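Local coordinates for protein NADH:ubiquinone oxidoreductase, Na translocating, C subunit (Parabacteroides distasonis, PDB 3LWX) that is a fragment of the C subunit of a sodium-translocating oxidoreductase and carries a domain of the FMN-binding family, at residues 17-22 and 99-104; 82-87 and 110-115. One frame throughout, in Å; residues are numbered along the deposited sequence.

Contact 1. Residues 17-22 and 99-104; sequences RQQILR and WGYISV
The Tyr101 ring receives Ile20 on one face and Gln19 at its edge. Ile20 CG1 stands 3.7 Å from the centroid of the Tyr101 ring and 8° off the ring normal, which makes this a well-centred CH-pi contact: CG1 is almost equally far from CG, CD1, CE1 and CZ. In the plane of the same ring lies the amide oxygen of Gln19, with OE1 3.5 Å from Tyr101 CE2, and Gln19 CB rests 3.8 Å from that same carbon. Gln19 OE1 also reaches the edge of the Trp99 indole, where NE1 donates to it over 3.1 Å; the N-H...O angle of 132° marks the bond as weak, and amide and ring planes stand 47° apart.

These contacts join helix 4-23 to the six-stranded antiparallel sheet through its strand 97-104, the two segment axes coming within 7.7 Å. The chain of Gln19 is extended beyond CG, which lets the amide reach the Trp99 indole edge. Trp99 CG sits between its own backbone N and carbonyl carbon, and the first two torsions together bring NE1 toward Gln19. Bonds on both amide atoms of Gln19 would be expected to hold the rotation of the group.

Two waters complete the polar end. Water 1 donates to Gln19 OE1 at 2.8 Å and is hydrogen-bonded to Tyr101 OH, while water 2 accepts from Gln19 NE2 and, weakly, from Trp99 NE1. Asp15, one turn earlier on the helix, takes a hydrogen bond from Gln19 NE2 through OD1.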
loop_
_atom_site.group_PDB
_atom_site.type_symbol
_atom_site.label_atom_id
_atom_site.label_comp_id
_atom_site.label_asym_id
_atom_site.label_seq_id
_atom_site.Cartn_x
_atom_site.Cartn_y
_atom_site.Cartn_z
ATOM N N ARG A 17 5.253 -10.587 1.458
ATOM C CA ARG A 17 3.962 -11.200 1.773
ATOM C C ARG A 17 3.411 -10.676 3.087
ATOM O O ARG A 17 2.225 -10.365 3.182
ATOM C CB ARG A 17 4.065 -12.722 1.868
ATOM C CG ARG A 17 4.370 -13.426 0.563
ATOM C CD ARG A 17 4.306 -14.938 0.725
ATOM N NE ARG A 17 4.637 -15.619 -0.533
ATOM C CZ ARG A 17 5.823 -16.156 -0.841
ATOM N NH1 ARG A 17 6.832 -16.170 0.022
ATOM N NH2 ARG A 17 6.000 -16.715 -2.032
ATOM N N GLN A 18 4.276 -10.561 4.104
ATOM C CA GLN A 18 3.853 -10.017 5.402
ATOM C C GLN A 18 3.329 -8.586 5.275
ATOM O O GLN A 18 2.343 -8.236 5.919
ATOM C CB GLN A 18 4.979 -10.061 6.437
ATOM C CG GLN A 18 5.333 -11.420 6.943
ATOM C CD GLN A 18 6.557 -11.340 7.830
ATOM O OE1 GLN A 18 7.653 -11.081 7.361
ATOM N NE2 GLN A 18 6.367 -11.519 9.117
ATOM N N GLN A 19 4.007 -7.757 4.474
ATOM C CA GLN A 19 3.584 -6.369 4.267
ATOM C C GLN A 19 2.198 -6.307 3.617
ATOM O O GLN A 19 1.318 -5.549 4.034
ATOM C CB GLN A 19 4.595 -5.641 3.399
ATOM C CG GLN A 19 5.949 -5.438 4.057
ATOM C CD GLN A 19 6.990 -4.988 3.057
ATOM O OE1 GLN A 19 6.773 -4.061 2.279
ATOM N NE2 GLN A 19 8.138 -5.655 3.070
ATOM N N ILE A 20 2.014 -7.079 2.552
ATOM C CA ILE A 20 0.740 -7.154 1.859
ATOM C C ILE A 20 -0.344 -7.640 2.831
ATOM O O ILE A 20 -1.440 -7.063 2.886
ATOM C CB ILE A 20 0.881 -8.052 0.614
ATOM C CG1 ILE A 20 1.753 -7.340 -0.426
ATOM C CG2 ILE A 20 -0.494 -8.384 0.035
ATOM C CD1 ILE A 20 2.152 -8.200 -1.611
ATOM N N LEU A 21 -0.046 -8.697 3.579
ATOM C CA LEU A 21 -1.012 -9.189 4.554
ATOM C C LEU A 21 -1.357 -8.135 5.619
ATOM O O LEU A 21 -2.531 -7.993 5.993
ATOM C CB LEU A 21 -0.510 -10.487 5.192
ATOM C CG LEU A 21 -0.556 -11.702 4.269
ATOM C CD1 LEU A 21 0.267 -12.837 4.870
ATOM C CD2 LEU A 21 -1.987 -12.130 3.987
ATOM N N ARG A 22 -0.366 -7.392 6.101
ATOM C CA ARG A 22 -0.665 -6.356 7.099
ATOM C C ARG A 22 -1.627 -5.317 6.541
ATOM O O ARG A 22 -2.431 -4.769 7.293
ATOM C CB ARG A 22 0.598 -5.682 7.642
ATOM C CG ARG A 22 1.424 -6.586 8.547
ATOM C CD ARG A 22 2.471 -5.809 9.316
ATOM N NE ARG A 22 3.503 -5.199 8.481
ATOM C CZ ARG A 22 4.676 -5.738 8.172
ATOM N NH1 ARG A 22 5.019 -6.959 8.562
ATOM N NH2 ARG A 22 5.517 -5.031 7.420
ATOM N N TRP A 99 7.839 3.046 0.998
ATOM C CA TRP A 99 6.955 2.208 0.196
ATOM C C TRP A 99 5.835 1.717 1.104
ATOM O O TRP A 99 5.769 2.066 2.280
ATOM C CB TRP A 99 7.691 1.061 -0.491
ATOM C CG TRP A 99 8.378 0.059 0.391
ATOM C CD1 TRP A 99 7.900 -1.154 0.768
ATOM C CD2 TRP A 99 9.691 0.154 0.945
ATOM N NE1 TRP A 99 8.818 -1.813 1.529
ATOM C CE2 TRP A 99 9.931 -1.034 1.654
ATOM C CE3 TRP A 99 10.698 1.129 0.897
ATOM C CZ2 TRP A 99 11.130 -1.268 2.340
ATOM C CZ3 TRP A 99 11.882 0.896 1.581
ATOM C CH2 TRP A 99 12.087 -0.285 2.292
ATOM N N GLY A 100 4.931 0.899 0.576
ATOM C CA GLY A 100 3.854 0.384 1.372
ATOM C C GLY A 100 2.786 -0.246 0.513
ATOM O O GLY A 100 2.959 -0.412 -0.701
ATOM N N TYR A 101 1.697 -0.603 1.167
ATOM C CA TYR A 101 0.528 -1.186 0.512
ATOM C C TYR A 101 -0.717 -0.617 1.166
ATOM O O TYR A 101 -0.728 -0.370 2.377
ATOM C CB TYR A 101 0.519 -2.726 0.635
ATOM C CG TYR A 101 1.721 -3.320 -0.031
ATOM C CD1 TYR A 101 1.718 -3.605 -1.391
ATOM C CD2 TYR A 101 2.905 -3.501 0.676
ATOM C CE1 TYR A 101 2.863 -4.070 -2.022
ATOM C CE2 TYR A 101 4.051 -3.983 0.055
ATOM C CZ TYR A 101 4.031 -4.243 -1.305
ATOM O OH TYR A 101 5.155 -4.685 -1.957
ATOM N N ILE A 102 -1.764 -0.442 0.379
ATOM C CA ILE A 102 -3.031 0.009 0.918
ATOM C C ILE A 102 -4.139 -0.785 0.241
ATOM O O ILE A 102 -4.077 -1.038 -0.965
ATOM C CB ILE A 102 -3.176 1.538 0.782
ATOM C CG1 ILE A 102 -4.354 2.074 1.596
ATOM C CG2 ILE A 102 -3.294 1.941 -0.660
ATOM C CD1 ILE A 102 -4.302 3.578 1.718
ATOM N N SER A 103 -5.112 -1.212 1.038
ATOM C CA SER A 103 -6.208 -1.999 0.504
ATOM C C SER A 103 -7.509 -1.223 0.619
ATOM O O SER A 103 -7.706 -0.438 1.556
ATOM C CB SER A 103 -6.341 -3.354 1.221
ATOM O OG SER A 103 -6.773 -3.202 2.556
ATOM N N VAL A 104 -8.405 -1.477 -0.329
ATOM C CA VAL A 104 -9.736 -0.922 -0.305
ATOM C C VAL A 104 -10.785 -2.033 -0.362
ATOM O O VAL A 104 -10.538 -3.147 -0.844
ATOM C CB VAL A 104 -9.985 0.103 -1.450
ATOM C CG1 VAL A 104 -9.105 1.341 -1.275
ATOM C CG2 VAL A 104 -9.768 -0.508 -2.835
HETATM O O HOH W 1 7.389 -4.563 -0.452
HETATM O O HOH W 2 10.350 -4.751 1.467
#

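Contact 2. Residues 82-87 and 110-115; sequences QPKYIM and TIYGAD
Lys84 NZ is shared between a carboxylate and the Tyr112 ring: it forms a salt bridge with Asp105 OD1, in the loop that follows strand 97-104, and a cation-pi contact with the ring. The second partner is measured by a distance of 4.1 Å from Lys84 NZ to the Tyr112 centroid, 26° off the ring normal, so the ammonium lies over the face but toward the CD1 side, 3.7 Å from Tyr112 CD1. The carbon before it is better centred. Lys84 CE stands 3.6 Å from the Tyr112 centroid and only 6° off the normal, a CH-pi contact, and Lys84 CD follows over the CG and CD2 side, 3.9 Å from Tyr112 CD2. The lysine therefore lies across one face of the ring with its methylene groups as well as its charge, the two side chains crossing at about a right angle.

A bend at chi2 of Lys84 (-65°) starts this path, after which the chain runs straight to NZ. Proximity to both Asp105 and the pi face would be expected to favour the charged form of the lysine. Val79 of strand 71-79 touches both side chains.

The CA atoms of Lys84 and Tyr112 are 7.6 Å apart, with strand 97-104 between their strands, so this is a bridge across a middle strand on the sheet surface. Tyr112 and Gly113 both face Ser103 of that strand, which makes a classic beta bulge at the edge of the antiparallel sheet.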
loop_
_atom_site.group_PDB
_atom_site.type_symbol
_atom_site.label_atom_id
_atom_site.label_comp_id
_atom_site.label_asym_id
_atom_site.label_seq_id
_atom_site.Cartn_x
_atom_site.Cartn_y
_atom_site.Cartn_z
ATOM N N GLN A 82 -15.758 -11.644 -0.436
ATOM C CA GLN A 82 -15.738 -10.333 -1.076
ATOM C C GLN A 82 -14.334 -9.884 -1.393
ATOM O O GLN A 82 -13.408 -10.178 -0.646
ATOM C CB GLN A 82 -16.367 -9.296 -0.156
ATOM C CG GLN A 82 -17.826 -9.565 0.166
ATOM C CD GLN A 82 -18.718 -9.522 -1.068
ATOM N N PRO A 83 -14.176 -9.140 -2.498
ATOM C CA PRO A 83 -12.836 -8.712 -2.825
ATOM C C PRO A 83 -12.353 -7.504 -2.011
ATOM O O PRO A 83 -13.127 -6.602 -1.667
ATOM C CB PRO A 83 -12.961 -8.330 -4.304
ATOM C CG PRO A 83 -14.391 -7.870 -4.444
ATOM C CD PRO A 83 -15.153 -8.783 -3.547
ATOM N N LYS A 84 -11.069 -7.549 -1.680
ATOM C CA LYS A 84 -10.325 -6.382 -1.207
ATOM C C LYS A 84 -9.231 -6.162 -2.247
ATOM O O LYS A 84 -8.557 -7.122 -2.637
ATOM C CB LYS A 84 -9.688 -6.574 0.171
ATOM C CG LYS A 84 -10.649 -6.994 1.262
ATOM C CD LYS A 84 -11.699 -5.945 1.568
ATOM C CE LYS A 84 -12.547 -6.361 2.762
ATOM N NZ LYS A 84 -13.673 -5.428 2.992
ATOM N N TYR A 85 -9.043 -4.919 -2.678
ATOM C CA TYR A 85 -8.050 -4.595 -3.694
ATOM C C TYR A 85 -6.852 -3.940 -3.023
ATOM O O TYR A 85 -6.990 -2.877 -2.416
ATOM C CB TYR A 85 -8.643 -3.674 -4.756
ATOM C CG TYR A 85 -9.860 -4.261 -5.435
ATOM C CD1 TYR A 85 -9.736 -5.085 -6.551
ATOM C CD2 TYR A 85 -11.136 -3.998 -4.964
ATOM C CE1 TYR A 85 -10.849 -5.626 -7.164
ATOM C CE2 TYR A 85 -12.268 -4.530 -5.588
ATOM C CZ TYR A 85 -12.106 -5.350 -6.684
ATOM O OH TYR A 85 -13.220 -5.868 -7.318
ATOM N N ILE A 86 -5.693 -4.573 -3.159
ATOM C CA ILE A 86 -4.458 -4.129 -2.524
ATOM C C ILE A 86 -3.560 -3.521 -3.599
ATOM O O ILE A 86 -3.310 -4.139 -4.651
ATOM C CB ILE A 86 -3.714 -5.296 -1.860
ATOM C CG1 ILE A 86 -4.612 -6.057 -0.890
ATOM C CG2 ILE A 86 -2.451 -4.805 -1.132
ATOM C CD1 ILE A 86 -4.087 -7.425 -0.498
HETATM N N MSE A 87 -3.093 -2.298 -3.345
HETATM C CA MSE A 87 -2.303 -1.494 -4.253
HETATM C C MSE A 87 -0.966 -1.163 -3.614
HETATM O O MSE A 87 -0.858 -1.061 -2.393
HETATM C CB MSE A 87 -3.083 -0.220 -4.586
HETATM C CG MSE A 87 -4.344 -0.506 -5.366
HETATM SE SE MSE A 87 -5.519 0.959 -5.630
HETATM C CE MSE A 87 -6.290 1.012 -3.864
ATOM N N THR A 110 -13.239 2.888 -0.138
ATOM C CA THR A 110 -13.060 2.900 1.296
ATOM C C THR A 110 -11.861 2.053 1.682
ATOM O O THR A 110 -11.780 0.880 1.346
ATOM C CB THR A 110 -14.304 2.377 2.012
ATOM O OG1 THR A 110 -15.453 3.106 1.585
ATOM C CG2 THR A 110 -14.151 2.503 3.514
ATOM N N ILE A 111 -10.927 2.634 2.420
ATOM C CA ILE A 111 -9.724 1.934 2.822
ATOM C C ILE A 111 -10.027 0.897 3.892
ATOM O O ILE A 111 -10.701 1.165 4.890
ATOM C CB ILE A 111 -8.640 2.935 3.281
ATOM C CG1 ILE A 111 -8.192 3.776 2.077
ATOM C CG2 ILE A 111 -7.427 2.226 3.910
ATOM C CD1 ILE A 111 -7.568 5.137 2.430
ATOM N N TYR A 112 -9.496 -0.307 3.682
ATOM C CA TYR A 112 -9.652 -1.446 4.582
ATOM C C TYR A 112 -8.428 -1.598 5.517
ATOM O O TYR A 112 -8.573 -1.968 6.698
ATOM C CB TYR A 112 -9.886 -2.714 3.751
ATOM C CG TYR A 112 -10.073 -3.975 4.542
ATOM C CD1 TYR A 112 -11.134 -4.133 5.412
ATOM C CD2 TYR A 112 -9.186 -5.024 4.400
ATOM C CE1 TYR A 112 -11.302 -5.322 6.139
ATOM C CE2 TYR A 112 -9.349 -6.227 5.098
ATOM C CZ TYR A 112 -10.408 -6.373 5.977
ATOM O OH TYR A 112 -10.585 -7.547 6.682
ATOM N N GLY A 113 -7.239 -1.294 5.019
ATOM C CA GLY A 113 -6.025 -1.357 5.833
ATOM C C GLY A 113 -4.867 -0.767 5.069
ATOM O O GLY A 113 -4.983 -0.436 3.894
ATOM N N ALA A 114 -3.716 -0.680 5.735
ATOM C CA ALA A 114 -2.538 -0.050 5.171
ATOM C C ALA A 114 -1.293 -0.528 5.900
ATOM O O ALA A 114 -1.363 -0.920 7.071
ATOM C CB ALA A 114 -2.654 1.465 5.301
ATOM N N ASP A 115 -0.163 -0.454 5.205
ATOM C CA ASP A 115 1.148 -0.769 5.772
ATOM C C ASP A 115 2.159 0.147 5.109
ATOM O O ASP A 115 2.138 0.285 3.884
ATOM C CB ASP A 115 1.542 -2.223 5.509
ATOM C CG ASP A 115 2.773 -2.646 6.289
ATOM O OD1 ASP A 115 2.669 -2.648 7.535
ATOM O OD2 ASP A 115 3.804 -2.988 5.672
#

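Overall arrangement
From the N terminus, helix 4-23 comes first, and contact 1 returns strand 97-104 to it, closing a loop of 76 residues that includes helix 30-40 and most of the sheet. Strand 82-92 lies inside that loop, whereas its partner 111-118 lies beyond it; contact 2 closes a shorter loop of 22 residues, and the two contacts therefore cross along the chain. Strands 82-92, 97-104 and 111-118 follow one another as antiparallel neighbours, 97-104 belonging to contact 1. With centres about 8 Å apart, the contacts also meet directly: Arg22 NE forms a salt bridge with Asp115 OD1, tying the helix to an outermost strand, 111-118.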